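Local coordinates for TENA/THI-4 protein, Domain of Unknown Function with a Heme Oxygenase-like Fold (Shewanella denitrificans OS217, PDB 3DDE), which is of unknown function but adopts an all-helical, heme oxygenase-like fold and is possibly an oxidoreductase, at residues A[43-48]-A[165-170]; A[114-119]-A[210-215]; A[29-34]-A[148-153]; A[35-40]-A[219-224]; A[57-62]-A[75-80]. One frame throughout, in Å; residues are numbered along the deposited sequence. Where two conformers were deposited one is given.

Contact 1. Residues A[43-48]-A[165-170]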
# COMPACT_ATOMS: atom_id res chain seq x y z
N ILE A 43 -10.32 30.86 1.24
CA ILE A 43 -11.08 29.61 1.04
C ILE A 43 -10.43 28.78 -0.07
O ILE A 43 -10.13 27.60 0.12
CB ILE A 43 -12.55 29.89 0.67
CG1 ILE A 43 -13.30 30.43 1.90
CG2 ILE A 43 -13.23 28.63 0.13
CD1 ILE A 43 -14.69 30.99 1.60
N TYR A 44 -10.18 29.44 -1.20
CA TYR A 44 -9.50 28.82 -2.31
C TYR A 44 -8.04 28.38 -2.04
O TYR A 44 -7.64 27.31 -2.48
CB TYR A 44 -9.54 29.72 -3.54
CG TYR A 44 -8.60 29.25 -4.61
CD1 TYR A 44 -8.95 28.25 -5.52
CD2 TYR A 44 -7.32 29.81 -4.70
CE1 TYR A 44 -8.05 27.82 -6.48
CE2 TYR A 44 -6.43 29.39 -5.64
CZ TYR A 44 -6.78 28.42 -6.53
OH TYR A 44 -5.82 28.08 -7.45
N MSE A 45 -7.24 29.21 -1.37
CA MSE A 45 -5.84 28.87 -1.08
C MSE A 45 -5.76 27.72 -0.07
O MSE A 45 -4.80 26.93 -0.08
CB MSE A 45 -5.04 30.09 -0.58
CG MSE A 45 -4.75 31.19 -1.62
SE MSE A 45 -3.77 30.56 -3.31
CE MSE A 45 -2.24 29.65 -2.43
N THR A 46 -6.77 27.63 0.80
CA THR A 46 -6.85 26.53 1.77
C THR A 46 -7.00 25.20 1.05
O THR A 46 -6.33 24.24 1.41
CB THR A 46 -8.00 26.75 2.76
OG1 THR A 46 -7.77 27.97 3.47
CG2 THR A 46 -8.11 25.61 3.74
N GLU A 47 -7.86 25.13 0.03
CA GLU A 47 -8.03 23.87 -0.71
C GLU A 47 -6.79 23.54 -1.55
O GLU A 47 -6.46 22.36 -1.74
CB GLU A 47 -9.27 23.86 -1.60
CG GLU A 47 -10.56 23.99 -0.83
CD GLU A 47 -10.61 23.05 0.35
OE1 GLU A 47 -10.61 21.82 0.13
OE2 GLU A 47 -10.62 23.55 1.51
N THR A 48 -6.13 24.57 -2.05
CA THR A 48 -4.90 24.38 -2.80
C THR A 48 -3.86 23.76 -1.89
O THR A 48 -3.14 22.84 -2.29
CB THR A 48 -4.40 25.68 -3.41
OG1 THR A 48 -5.39 26.17 -4.32
CG2 THR A 48 -3.09 25.47 -4.17
N MSE A 165 1.51 36.12 -2.62
CA MSE A 165 1.24 35.35 -3.83
C MSE A 165 2.41 34.45 -4.21
O MSE A 165 2.65 34.21 -5.40
CB MSE A 165 1.03 36.39 -4.91
CG MSE A 165 0.23 35.93 -6.09
SE MSE A 165 -0.36 37.69 -6.75
CE MSE A 165 -1.71 38.02 -5.36
N LYS A 166 3.12 33.95 -3.20
CA LYS A 166 4.30 33.10 -3.40
C LYS A 166 3.98 31.78 -4.08
O LYS A 166 4.81 31.28 -4.85
CB LYS A 166 5.01 32.84 -2.07
N PHE A 167 2.81 31.21 -3.83
CA PHE A 167 2.45 29.94 -4.47
C PHE A 167 2.39 30.07 -5.99
O PHE A 167 2.84 29.17 -6.70
CB PHE A 167 1.12 29.38 -3.95
CG PHE A 167 0.76 28.05 -4.57
CD1 PHE A 167 -0.02 27.99 -5.71
CD2 PHE A 167 1.23 26.87 -4.02
CE1 PHE A 167 -0.35 26.77 -6.30
CE2 PHE A 167 0.90 25.63 -4.59
CZ PHE A 167 0.11 25.58 -5.73
N PHE A 168 1.83 31.17 -6.50
CA PHE A 168 1.75 31.34 -7.95
C PHE A 168 2.94 32.09 -8.56
O PHE A 168 2.96 32.31 -9.77
CB PHE A 168 0.42 31.99 -8.34
CG PHE A 168 -0.74 31.07 -8.21
CD1 PHE A 168 -0.84 29.96 -9.03
CD2 PHE A 168 -1.73 31.30 -7.27
CE1 PHE A 168 -1.91 29.08 -8.92
CE2 PHE A 168 -2.81 30.45 -7.15
CZ PHE A 168 -2.90 29.32 -7.98
N ILE A 169 3.91 32.46 -7.73
CA ILE A 169 5.15 33.15 -8.18
C ILE A 169 6.29 32.14 -8.36
O ILE A 169 7.20 32.34 -9.17
CB ILE A 169 5.56 34.30 -7.21
CG1 ILE A 169 4.66 35.52 -7.41
CG2 ILE A 169 7.01 34.73 -7.45
CD1 ILE A 169 4.92 36.30 -8.69
N ALA A 170 6.24 31.06 -7.59
CA ALA A 170 7.16 29.92 -7.73
C ALA A 170 6.83 29.23 -9.07
O ALA A 170 7.72 29.05 -9.91
CB ALA A 170 6.98 28.94 -6.58
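Aromatic rims meet first, where Y44 and F168 approach from opposite directions. The tyrosine OH lies in the plane of the F168 ring, at its edge, 3.2 Å from F168 CZ, so an oxygen faces the weakly positive C-H rim of the phenyl group. Just behind it, Y44 CE2 stands 4.1 Å from F168 CE2.

The second interaction is sulfur-aromatic in kind, with selenium in place of sulfur. The SE atom of selenomethionine M45 sits obliquely beside the F168 ring, 5.2 Å from its centroid. Successive bends at chi2 and chi3 turn the end of this chain so that M45 CE packs 3.7 Å from F167 CB.

A CH-pi contact completes the set: T48 CG2 lies over one face of the F167 ring, 3.9 Å from its centroid and 25° off the normal. The bond from T48 OG1 to Y44 O (3.1 Å) helps hold the side-chain rotation that places the methyl there, while T48 N reaches the same carbonyl oxygen from the other face of its plane. A serine here would keep the hydroxyl but, without the methyl, would probably leave a gap over that face of F167.

F167 CD1 in turn covers the centre of one F168 face, and H87 meets the F167 ring. With the segment axes 12.7 Å apart and inclined at 56°, long side chains do the bridging between helices 38-52 and 166-189, in the buried interior of the heme oxygenase-like helical fold.

Contact 2. Residues A[114-119]-A[210-215]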
# COMPACT_ATOMS: atom_id res chain seq x y z
N THR A 114 -11.99 18.38 -3.12
CA THR A 114 -10.54 18.35 -2.93
C THR A 114 -10.11 16.95 -2.48
O THR A 114 -9.12 16.41 -2.96
CB THR A 114 -10.11 19.43 -1.90
OG1 THR A 114 -10.71 20.67 -2.26
CG2 THR A 114 -8.58 19.57 -1.83
N GLU A 115 -10.85 16.40 -1.52
CA GLU A 115 -10.62 15.04 -1.06
C GLU A 115 -10.72 14.07 -2.26
O GLU A 115 -9.93 13.11 -2.35
CB GLU A 115 -11.67 14.65 -0.01
CG GLU A 115 -11.28 13.48 0.88
CD GLU A 115 -10.14 13.86 1.81
OE1 GLU A 115 -10.26 14.84 2.57
OE2 GLU A 115 -9.12 13.19 1.77
N THR A 116 -11.68 14.33 -3.15
CA THR A 116 -11.89 13.53 -4.36
C THR A 116 -10.70 13.62 -5.32
O THR A 116 -10.33 12.61 -5.93
CB THR A 116 -13.22 13.91 -5.09
OG1 THR A 116 -14.32 13.81 -4.18
CG2 THR A 116 -13.50 13.01 -6.33
N LEU A 117 -10.12 14.81 -5.50
CA LEU A 117 -8.94 14.96 -6.35
C LEU A 117 -7.75 14.19 -5.75
O LEU A 117 -7.03 13.50 -6.48
CB LEU A 117 -8.57 16.45 -6.53
CG LEU A 117 -7.27 16.74 -7.30
CD1 LEU A 117 -7.29 16.20 -8.72
CD2 LEU A 117 -6.96 18.23 -7.31
N ILE A 118 -7.54 14.36 -4.44
CA ILE A 118 -6.46 13.70 -3.71
C ILE A 118 -6.53 12.19 -3.93
O ILE A 118 -5.54 11.58 -4.31
CB ILE A 118 -6.50 14.07 -2.17
CG1 ILE A 118 -6.17 15.56 -1.96
CG2 ILE A 118 -5.51 13.25 -1.37
CD1 ILE A 118 -6.60 16.13 -0.58
N ALA A 119 -7.71 11.59 -3.72
CA ALA A 119 -7.92 10.16 -3.92
C ALA A 119 -7.55 9.72 -5.33
O ALA A 119 -6.88 8.71 -5.52
CB ALA A 119 -9.37 9.77 -3.62
N THR A 210 -10.13 19.11 -10.60
CA THR A 210 -9.61 20.36 -10.06
C THR A 210 -10.67 21.47 -10.26
O THR A 210 -10.86 22.29 -9.39
CB THR A 210 -8.26 20.76 -10.71
OG1 THR A 210 -7.33 19.68 -10.57
CG2 THR A 210 -7.68 22.01 -10.04
N ALA A 211 -11.38 21.45 -11.38
CA ALA A 211 -12.43 22.44 -11.64
C ALA A 211 -13.58 22.31 -10.63
O ALA A 211 -14.16 23.31 -10.26
CB ALA A 211 -12.96 22.32 -13.07
N ARG A 212 -13.89 21.09 -10.19
CA ARG A 212 -14.94 20.88 -9.19
C ARG A 212 -14.58 21.53 -7.85
O ARG A 212 -15.47 21.81 -7.06
CB ARG A 212 -15.23 19.40 -8.96
CG ARG A 212 -15.71 18.61 -10.22
CD ARG A 212 -16.71 17.52 -9.80
NE ARG A 212 -16.12 16.84 -8.70
CZ ARG A 212 -16.71 16.34 -7.63
NH1 ARG A 212 -18.01 16.39 -7.44
NH2 ARG A 212 -15.93 15.78 -6.71
N ILE A 213 -13.29 21.73 -7.59
CA ILE A 213 -12.84 22.39 -6.36
C ILE A 213 -13.34 23.85 -6.36
O ILE A 213 -13.81 24.34 -5.34
CB ILE A 213 -11.30 22.31 -6.20
CG1 ILE A 213 -10.85 20.85 -6.02
CG2 ILE A 213 -10.83 23.15 -5.03
CD1 ILE A 213 -9.33 20.66 -5.81
N LEU A 214 -13.25 24.51 -7.51
CA LEU A 214 -13.76 25.88 -7.68
C LEU A 214 -15.27 25.99 -7.34
O LEU A 214 -15.72 26.99 -6.76
CB LEU A 214 -13.54 26.33 -9.13
CG LEU A 214 -12.11 26.55 -9.61
CD1 LEU A 214 -12.07 26.80 -11.13
CD2 LEU A 214 -11.50 27.70 -8.85
N ASP A 215 -16.03 24.95 -7.71
CA ASP A 215 -17.46 24.86 -7.42
C ASP A 215 -17.72 24.70 -5.91
O ASP A 215 -18.63 25.32 -5.37
CB ASP A 215 -18.09 23.67 -8.16
CG ASP A 215 -17.91 23.76 -9.67
OD1 ASP A 215 -17.79 24.89 -10.20
OD2 ASP A 215 -17.92 22.68 -10.32
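T210 opens the second segment against L117, its OG1 lying 3.6 Å from L117 CD2. This is van der Waals packing, for the hydroxyl is bonded to S206 O one turn back along its own helix.

R212 comes next and reaches across to T116 nearly at a right angle. NH2 stands 3.6 Å from T116 OG1, with the threonine at the edge of the guanidinium group, near its plane. The pair is close without being a hydrogen bond; T116 OG1 bonds instead to P112 O and to N205 ND2 of the second subunit, whose own R212 packs on this one.

I213 makes the broadest contact of the segment. Its CG1-CD1 arm is extended (chi2 -179°) and brings CD1 to 3.7 Å from L117 CD2, while the other branch, CG2, lies 3.7 Å from T114 OG1. That hydroxyl has its polar partner in E47, whose side chain also touches I213. An alanine in its place would remove both branches and is likely to open a gap between T114 and L117, leaving the leucine methyl without its apolar mate.

The backbones come nearest at this point, the CA atoms of T114 and I213 being 5.8 Å apart. The segment axes approach to 8.9 Å at 167°, a close antiparallel pairing of helices 112-126 and 193-223 within the heme oxygenase-like bundle, bordered along its T116 and R212 flank by the second subunit of the assembly.

Contact 3. Residues A[29-34]-A[148-153]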
# COMPACT_ATOMS: atom_id res chain seq x y z
N HIS A 29 -15.60 34.27 -12.70
CA HIS A 29 -16.23 35.53 -13.13
C HIS A 29 -16.20 36.53 -11.98
O HIS A 29 -15.92 37.70 -12.20
CB HIS A 29 -17.67 35.40 -13.64
CG HIS A 29 -17.88 34.26 -14.59
ND1 HIS A 29 -19.13 33.77 -14.88
CD2 HIS A 29 -17.00 33.47 -15.25
CE1 HIS A 29 -19.02 32.75 -15.71
NE2 HIS A 29 -17.74 32.54 -15.94
N GLU A 30 -16.50 36.07 -10.77
CA GLU A 30 -16.48 36.94 -9.59
C GLU A 30 -15.12 37.64 -9.48
O GLU A 30 -15.05 38.85 -9.21
CB GLU A 30 -16.75 36.10 -8.34
CG GLU A 30 -16.69 36.82 -6.99
CD GLU A 30 -17.88 37.71 -6.71
OE1 GLU A 30 -18.76 37.88 -7.58
OE2 GLU A 30 -17.93 38.25 -5.58
N VAL A 31 -14.05 36.88 -9.71
CA VAL A 31 -12.68 37.41 -9.65
C VAL A 31 -12.41 38.43 -10.77
O VAL A 31 -11.98 39.56 -10.50
CB VAL A 31 -11.62 36.27 -9.70
CG1 VAL A 31 -10.21 36.84 -9.73
CG2 VAL A 31 -11.79 35.32 -8.51
N LEU A 32 -12.67 38.04 -12.01
CA LEU A 32 -12.41 38.91 -13.17
C LEU A 32 -13.21 40.22 -13.19
O LEU A 32 -12.72 41.24 -13.69
CB LEU A 32 -12.59 38.14 -14.49
CG LEU A 32 -11.68 36.93 -14.73
CD1 LEU A 32 -11.95 36.36 -16.11
CD2 LEU A 32 -10.21 37.27 -14.59
N ASP A 33 -14.39 40.21 -12.56
CA ASP A 33 -15.20 41.42 -12.44
C ASP A 33 -14.52 42.41 -11.48
O ASP A 33 -14.81 43.60 -11.50
CB ASP A 33 -16.61 41.10 -11.93
CG ASP A 33 -17.39 40.20 -12.88
OD1 ASP A 33 -16.82 39.74 -13.89
OD2 ASP A 33 -18.58 39.94 -12.60
N GLY A 34 -13.63 41.89 -10.64
CA GLY A 34 -12.90 42.71 -9.68
C GLY A 34 -13.55 42.69 -8.31
O GLY A 34 -13.32 43.57 -7.49
N ASP A 148 -3.41 33.34 -15.99
CA ASP A 148 -2.70 34.60 -15.72
C ASP A 148 -3.65 35.80 -15.52
O ASP A 148 -3.44 36.61 -14.61
CB ASP A 148 -1.69 34.89 -16.84
CG ASP A 148 -0.72 36.01 -16.50
OD1 ASP A 148 -0.16 36.02 -15.38
OD2 ASP A 148 -0.48 36.87 -17.37
N PRO A 149 -4.71 35.93 -16.36
CA PRO A 149 -5.62 37.07 -16.15
C PRO A 149 -6.37 37.00 -14.81
O PRO A 149 -6.62 38.05 -14.21
CB PRO A 149 -6.61 36.97 -17.33
CG PRO A 149 -5.98 36.01 -18.31
CD PRO A 149 -5.11 35.10 -17.51
N VAL A 150 -6.72 35.80 -14.36
CA VAL A 150 -7.43 35.62 -13.08
C VAL A 150 -6.52 36.02 -11.92
O VAL A 150 -6.96 36.67 -10.96
CB VAL A 150 -7.92 34.17 -12.87
CG1 VAL A 150 -8.68 34.05 -11.54
CG2 VAL A 150 -8.80 33.72 -14.03
N LEU A 151 -5.25 35.62 -12.00
CA LEU A 151 -4.25 35.93 -10.98
C LEU A 151 -3.97 37.44 -10.95
O LEU A 151 -3.85 38.02 -9.88
CB LEU A 151 -2.95 35.12 -11.19
CG LEU A 151 -3.05 33.58 -11.23
CD1 LEU A 151 -1.68 32.94 -11.48
CD2 LEU A 151 -3.67 32.97 -9.97
N LYS A 152 -3.89 38.07 -12.13
CA LYS A 152 -3.68 39.53 -12.22
C LYS A 152 -4.86 40.33 -11.65
O LYS A 152 -4.66 41.40 -11.07
CB LYS A 152 -3.36 39.93 -13.65
CG LYS A 152 -2.01 39.42 -14.14
N ALA A 153 -6.09 39.82 -11.82
CA ALA A 153 -7.27 40.48 -11.28
C ALA A 153 -7.34 40.36 -9.75
O ALA A 153 -7.80 41.28 -9.07
CB ALA A 153 -8.54 39.93 -11.91
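L32 and A153 bring the two backbones closest, with their CA atoms 5.7 Å apart. The first segment carries the end of helix 26-32 and the turn that follows it, closed by a Schellman motif: the N of G34 bonds back to V31 O at 2.9 Å, and the residue takes up a positive phi of 97° that one with a CB would probably adopt only with strain. The second segment is helical but kinked, since the nitrogens of P149 and V150 have no bond to the preceding turn.

V31 and V150 cross at about a right angle. Placed opposite its own backbone nitrogen (chi1 176°), V31 CG1 projects onto the other helix, touching V150 CG1 at 3.7 Å and V150 O at 3.5 Å. L32 reaches further along the kinked helix, where a single methyl, CD2, settles 3.6 Å from V150 CA and 3.7 Å from P149 O, with V150 CG2 next to it. A153 contributes just its CB, 3.7 Å from V31 O, and the shortness of this side chain lets the end of one helix come so near the other. Beyond the two segments, G34 O and T157 OG1 form a weak hydrogen bond.

Chemically this is methyl packing against methyls and backbone carbonyls. V31 O and P149 O are already engaged, accepting from G34 N and A153 N within their own segments, so the methyls that press on these two oxygens deprive neither of its partner. Cohesion should therefore come mainly from dispersion and from shielding V31 from water.

Contact 4. Residues A[35-40]-A[219-224]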
# COMPACT_ATOMS: atom_id res chain seq x y z
N LYS A 35 -14.35 41.66 -8.06
CA LYS A 35 -15.07 41.54 -6.80
C LYS A 35 -14.53 40.45 -5.85
O LYS A 35 -15.28 39.97 -5.00
CB LYS A 35 -16.55 41.28 -7.08
N ALA A 36 -13.27 40.06 -5.99
CA ALA A 36 -12.71 39.05 -5.09
C ALA A 36 -12.47 39.69 -3.72
O ALA A 36 -12.25 40.91 -3.63
CB ALA A 36 -11.41 38.47 -5.65
N THR A 37 -12.54 38.89 -2.67
CA THR A 37 -12.33 39.37 -1.30
C THR A 37 -11.26 38.51 -0.63
O THR A 37 -10.85 37.48 -1.17
CB THR A 37 -13.65 39.37 -0.47
OG1 THR A 37 -14.08 38.04 -0.18
CG2 THR A 37 -14.77 40.08 -1.23
N LYS A 38 -10.79 38.94 0.54
CA LYS A 38 -9.77 38.20 1.28
C LYS A 38 -10.29 36.79 1.60
O LYS A 38 -9.59 35.79 1.38
CB LYS A 38 -9.40 38.95 2.57
N ALA A 39 -11.53 36.72 2.08
CA ALA A 39 -12.18 35.45 2.43
C ALA A 39 -12.23 34.48 1.26
O ALA A 39 -11.96 33.28 1.42
CB ALA A 39 -13.59 35.71 2.96
N LEU A 40 -12.59 34.98 0.08
CA LEU A 40 -12.65 34.14 -1.12
C LEU A 40 -11.27 33.57 -1.46
O LEU A 40 -11.13 32.39 -1.75
CB LEU A 40 -13.20 34.92 -2.32
CG LEU A 40 -13.32 34.16 -3.64
CD1 LEU A 40 -14.27 32.99 -3.47
CD2 LEU A 40 -13.77 35.07 -4.78
N LYS A 219 -19.61 27.55 -3.54
CA LYS A 219 -20.75 27.18 -2.70
C LYS A 219 -20.51 27.56 -1.22
O LYS A 219 -21.36 28.19 -0.59
CB LYS A 219 -21.06 25.68 -2.88
CG LYS A 219 -22.14 25.10 -1.97
N GLU A 220 -19.35 27.19 -0.67
CA GLU A 220 -19.02 27.50 0.72
C GLU A 220 -18.84 29.00 0.95
O GLU A 220 -19.09 29.48 2.06
CB GLU A 220 -17.74 26.75 1.17
CG GLU A 220 -17.87 25.23 1.23
CD GLU A 220 -18.88 24.74 2.26
OE1 GLU A 220 -19.13 25.45 3.25
OE2 GLU A 220 -19.43 23.63 2.09
N TYR A 221 -18.39 29.71 -0.08
CA TYR A 221 -18.24 31.17 -0.01
C TYR A 221 -19.60 31.88 0.08
O TYR A 221 -19.71 32.88 0.78
CB TYR A 221 -17.44 31.72 -1.21
CG TYR A 221 -17.35 33.25 -1.23
CD1 TYR A 221 -16.63 33.95 -0.25
CD2 TYR A 221 -17.95 33.99 -2.25
CE1 TYR A 221 -16.54 35.36 -0.27
CE2 TYR A 221 -17.87 35.38 -2.28
CZ TYR A 221 -17.16 36.06 -1.29
OH TYR A 221 -17.10 37.43 -1.35
N GLN A 222 -20.61 31.37 -0.62
CA GLN A 222 -21.97 31.94 -0.59
C GLN A 222 -22.63 31.65 0.75
O GLN A 222 -23.21 32.54 1.36
CB GLN A 222 -22.87 31.39 -1.68
CG GLN A 222 -22.41 31.61 -3.09
CD GLN A 222 -23.35 30.94 -4.05
OE1 GLN A 222 -24.45 31.43 -4.27
NE2 GLN A 222 -22.94 29.78 -4.61
N LEU A 223 -22.57 30.38 1.16
CA LEU A 223 -23.07 29.96 2.48
C LEU A 223 -22.36 30.71 3.62
O LEU A 223 -22.92 30.88 4.71
CB LEU A 223 -22.89 28.45 2.67
CG LEU A 223 -23.95 27.49 2.13
CD1 LEU A 223 -24.46 27.89 0.76
CD2 LEU A 223 -23.39 26.05 2.12
N PHE A 224 -21.12 31.14 3.36
CA PHE A 224 -20.29 31.90 4.32
C PHE A 224 -21.04 33.13 4.90
O PHE A 224 -20.84 33.47 6.07
CB PHE A 224 -18.94 32.25 3.64
CG PHE A 224 -18.09 33.23 4.39
CD1 PHE A 224 -17.51 32.89 5.60
CD2 PHE A 224 -17.80 34.48 3.84
CE1 PHE A 224 -16.69 33.80 6.28
CE2 PHE A 224 -16.99 35.40 4.52
CZ PHE A 224 -16.44 35.05 5.73
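The Y221 side chain is the main bump here, laid into a shallow hollow formed by T37, A39 and L40 at the start of helix 38-52. L40 fills the space under one face of the ring: its CD1 methyl makes a CH-pi contact 4.1 Å from the ring centroid, 21° off the normal, and sits nearest to Y221 CG at 3.8 Å. The leucine and tyrosine side chains cross at about a right angle. A39 CB borders the ring instead, lying near its plane at the edge, 4.4 Å from Y221 CE1.

At the far end of the tyrosine, T37 forms the wall of the hollow. T37 occupies the N-cap position of helix 38-52, and its OG1 accepts a weak bond from L40 N, 3.4 Å long and fairly straight at 163°. The same oxygen donates a weak bond to Y221 OH at 3.3 Å, while T37 CG2 packs beside that hydroxyl. With chi1 at 70°, OG1 takes the crowded position between the backbone N and the carbonyl carbon, where it can serve both partners. In this way the N-cap of one helix meets the last turn of helix 193-223.

A39 is a small knob touching two rings. Its CB, besides bordering Y221, stands 3.8 Å from F224 CE2, obliquely to that ring, and the F224 side chain also packs on R231 and A233 near the C terminus. The Y221 ring also meets the ring of W218, while L40 packs on F27 and E30 of helix 26-32.

Contact 5. Residues A[57-62]-A[75-80]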
# COMPACT_ATOMS: atom_id res chain seq x y z
N LYS A 57 4.24 13.23 -2.46
CA LYS A 57 3.99 11.86 -2.03
C LYS A 57 3.44 10.98 -3.14
O LYS A 57 3.98 9.91 -3.37
CB LYS A 57 3.04 11.85 -0.86
CG LYS A 57 3.60 12.51 0.37
CD LYS A 57 2.63 12.39 1.52
CE LYS A 57 3.23 12.97 2.75
NZ LYS A 57 2.48 12.55 3.95
N ASN A 58 2.40 11.43 -3.84
CA ASN A 58 1.88 10.62 -4.92
C ASN A 58 2.83 10.53 -6.14
O ASN A 58 2.82 9.52 -6.86
CB ASN A 58 0.39 10.93 -5.25
CG ASN A 58 0.13 12.36 -5.73
OD1 ASN A 58 0.82 12.92 -6.61
ND2 ASN A 58 -0.92 12.94 -5.19
N GLN A 59 3.68 11.54 -6.34
CA GLN A 59 4.71 11.49 -7.37
C GLN A 59 5.75 10.41 -7.02
O GLN A 59 6.15 9.61 -7.87
CB GLN A 59 5.39 12.85 -7.54
CG GLN A 59 6.52 12.90 -8.55
CD GLN A 59 6.11 12.43 -9.94
OE1 GLN A 59 5.73 13.25 -10.79
NE2 GLN A 59 6.12 11.12 -10.16
N ALA A 60 6.20 10.40 -5.77
CA ALA A 60 7.16 9.39 -5.33
C ALA A 60 6.55 7.98 -5.43
O ALA A 60 7.25 7.01 -5.72
CB ALA A 60 7.65 9.68 -3.88
N LEU A 61 5.24 7.88 -5.25
CA LEU A 61 4.55 6.59 -5.30
C LEU A 61 4.63 5.89 -6.67
O LEU A 61 4.72 4.66 -6.74
CB LEU A 61 3.10 6.78 -4.84
CG LEU A 61 2.26 5.55 -4.49
CD1 LEU A 61 2.96 4.64 -3.45
CD2 LEU A 61 0.90 6.03 -3.98
N VAL A 62 4.61 6.67 -7.76
CA VAL A 62 4.77 6.11 -9.10
C VAL A 62 6.07 5.29 -9.18
O VAL A 62 6.11 4.19 -9.76
CB VAL A 62 4.84 7.22 -10.19
CG1 VAL A 62 5.04 6.60 -11.61
CG2 VAL A 62 3.60 8.16 -10.14
N SER A 75 14.22 7.97 -11.75
CA SER A 75 14.94 9.14 -11.21
C SER A 75 14.03 10.37 -11.21
O SER A 75 13.99 11.12 -10.24
CB SER A 75 16.20 9.47 -12.00
OG SER A 75 17.24 8.58 -11.70
N PHE A 76 13.33 10.56 -12.33
CA PHE A 76 12.40 11.68 -12.49
C PHE A 76 11.37 11.73 -11.34
O PHE A 76 11.13 12.80 -10.77
CB PHE A 76 11.69 11.59 -13.86
CG PHE A 76 10.57 12.58 -14.04
CD1 PHE A 76 9.31 12.33 -13.51
CD2 PHE A 76 10.78 13.77 -14.74
CE1 PHE A 76 8.28 13.25 -13.66
CE2 PHE A 76 9.75 14.69 -14.89
CZ PHE A 76 8.50 14.44 -14.35
N CYS A 77 10.76 10.58 -11.03
CA CYS A 77 9.76 10.52 -9.97
C CYS A 77 10.28 10.97 -8.61
O CYS A 77 9.61 11.74 -7.92
CB CYS A 77 9.20 9.10 -9.83
SG CYS A 77 8.21 8.62 -11.22
N PHE A 78 11.45 10.48 -8.22
CA PHE A 78 12.01 10.85 -6.92
C PHE A 78 12.56 12.26 -6.93
O PHE A 78 12.43 12.99 -5.95
CB PHE A 78 13.05 9.84 -6.42
CG PHE A 78 12.50 8.43 -6.25
CD1 PHE A 78 11.22 8.21 -5.76
CD2 PHE A 78 13.29 7.34 -6.54
CE1 PHE A 78 10.74 6.90 -5.60
CE2 PHE A 78 12.81 6.05 -6.37
CZ PHE A 78 11.56 5.83 -5.90
N HIS A 79 13.16 12.65 -8.05
CA HIS A 79 13.66 14.00 -8.17
C HIS A 79 12.55 15.01 -8.02
O HIS A 79 12.67 15.96 -7.24
CB HIS A 79 14.34 14.25 -9.51
CG HIS A 79 14.62 15.71 -9.76
ND1 HIS A 79 15.54 16.42 -9.03
CD2 HIS A 79 14.09 16.58 -10.64
CE1 HIS A 79 15.57 17.67 -9.45
NE2 HIS A 79 14.69 17.80 -10.43
N HIS A 80 11.47 14.82 -8.77
CA HIS A 80 10.35 15.75 -8.69
C HIS A 80 9.59 15.72 -7.39
O HIS A 80 9.07 16.76 -6.97
CB HIS A 80 9.44 15.67 -9.92
CG HIS A 80 10.01 16.41 -11.08
ND1 HIS A 80 9.80 17.76 -11.26
CD2 HIS A 80 10.90 16.04 -12.03
CE1 HIS A 80 10.49 18.17 -12.31
NE2 HIS A 80 11.17 17.15 -12.79
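A60 and F78 mark the closest pass of two antiparallel helices, their CA atoms 5.3 Å apart and the segment axes 7.7 Å apart at 162°. Q59 covers the most ground. Its chain bends at chi2 (56°) and lies along the opposite backbone, with CG 3.4 Å from C77 O and NE2 the same 3.4 Å from C77 SG. The other end of the amide, OE1, points to F76 CE1 at 3.8 Å, with the amide and phenyl planes almost perpendicular. C77 SG also packs on V62 CG1, again at 3.8 Å, so the thiol rests against both the glutamine and the valine. Although F78 starts away from the partner helix, its ring swings back until CE1 is 3.5 Å from A60 O, which lies at the ring edge.

Helices 55-65 and 71-84, consecutive in the chain, form a helical hairpin that packs against its neighbours. N58 faces helix 112-126 and bonds to R133, H80 turns to an edge-to-face contact with H178 on helix 166-189, and the third subunit packs its own F78 on A60 and its A60 on F78.

How the contacts relate
From the N terminus, contact 3 opens first at 29-34, followed at once by contact 4 at 35-40 and contact 1 at 43-48. Contact 5 then closes a short loop nested inside all three. Contact 2 begins afterwards at 114-119; the chain next closes contact 3, contact 1, contact 2 and finally contact 4 at 219-224. Contact 4 thus encloses contacts 1, 2 and 5, while contact 3 crosses contacts 1, 2 and 4, and contacts 1 and 2 cross each other. Helix 38-52 joins contacts 1 and 4, helix 193-223 contacts 2 and 4, and E47 with T114 links contacts 1 and 2. Contact 5 lies across the chain's centre from contacts 3 and 4.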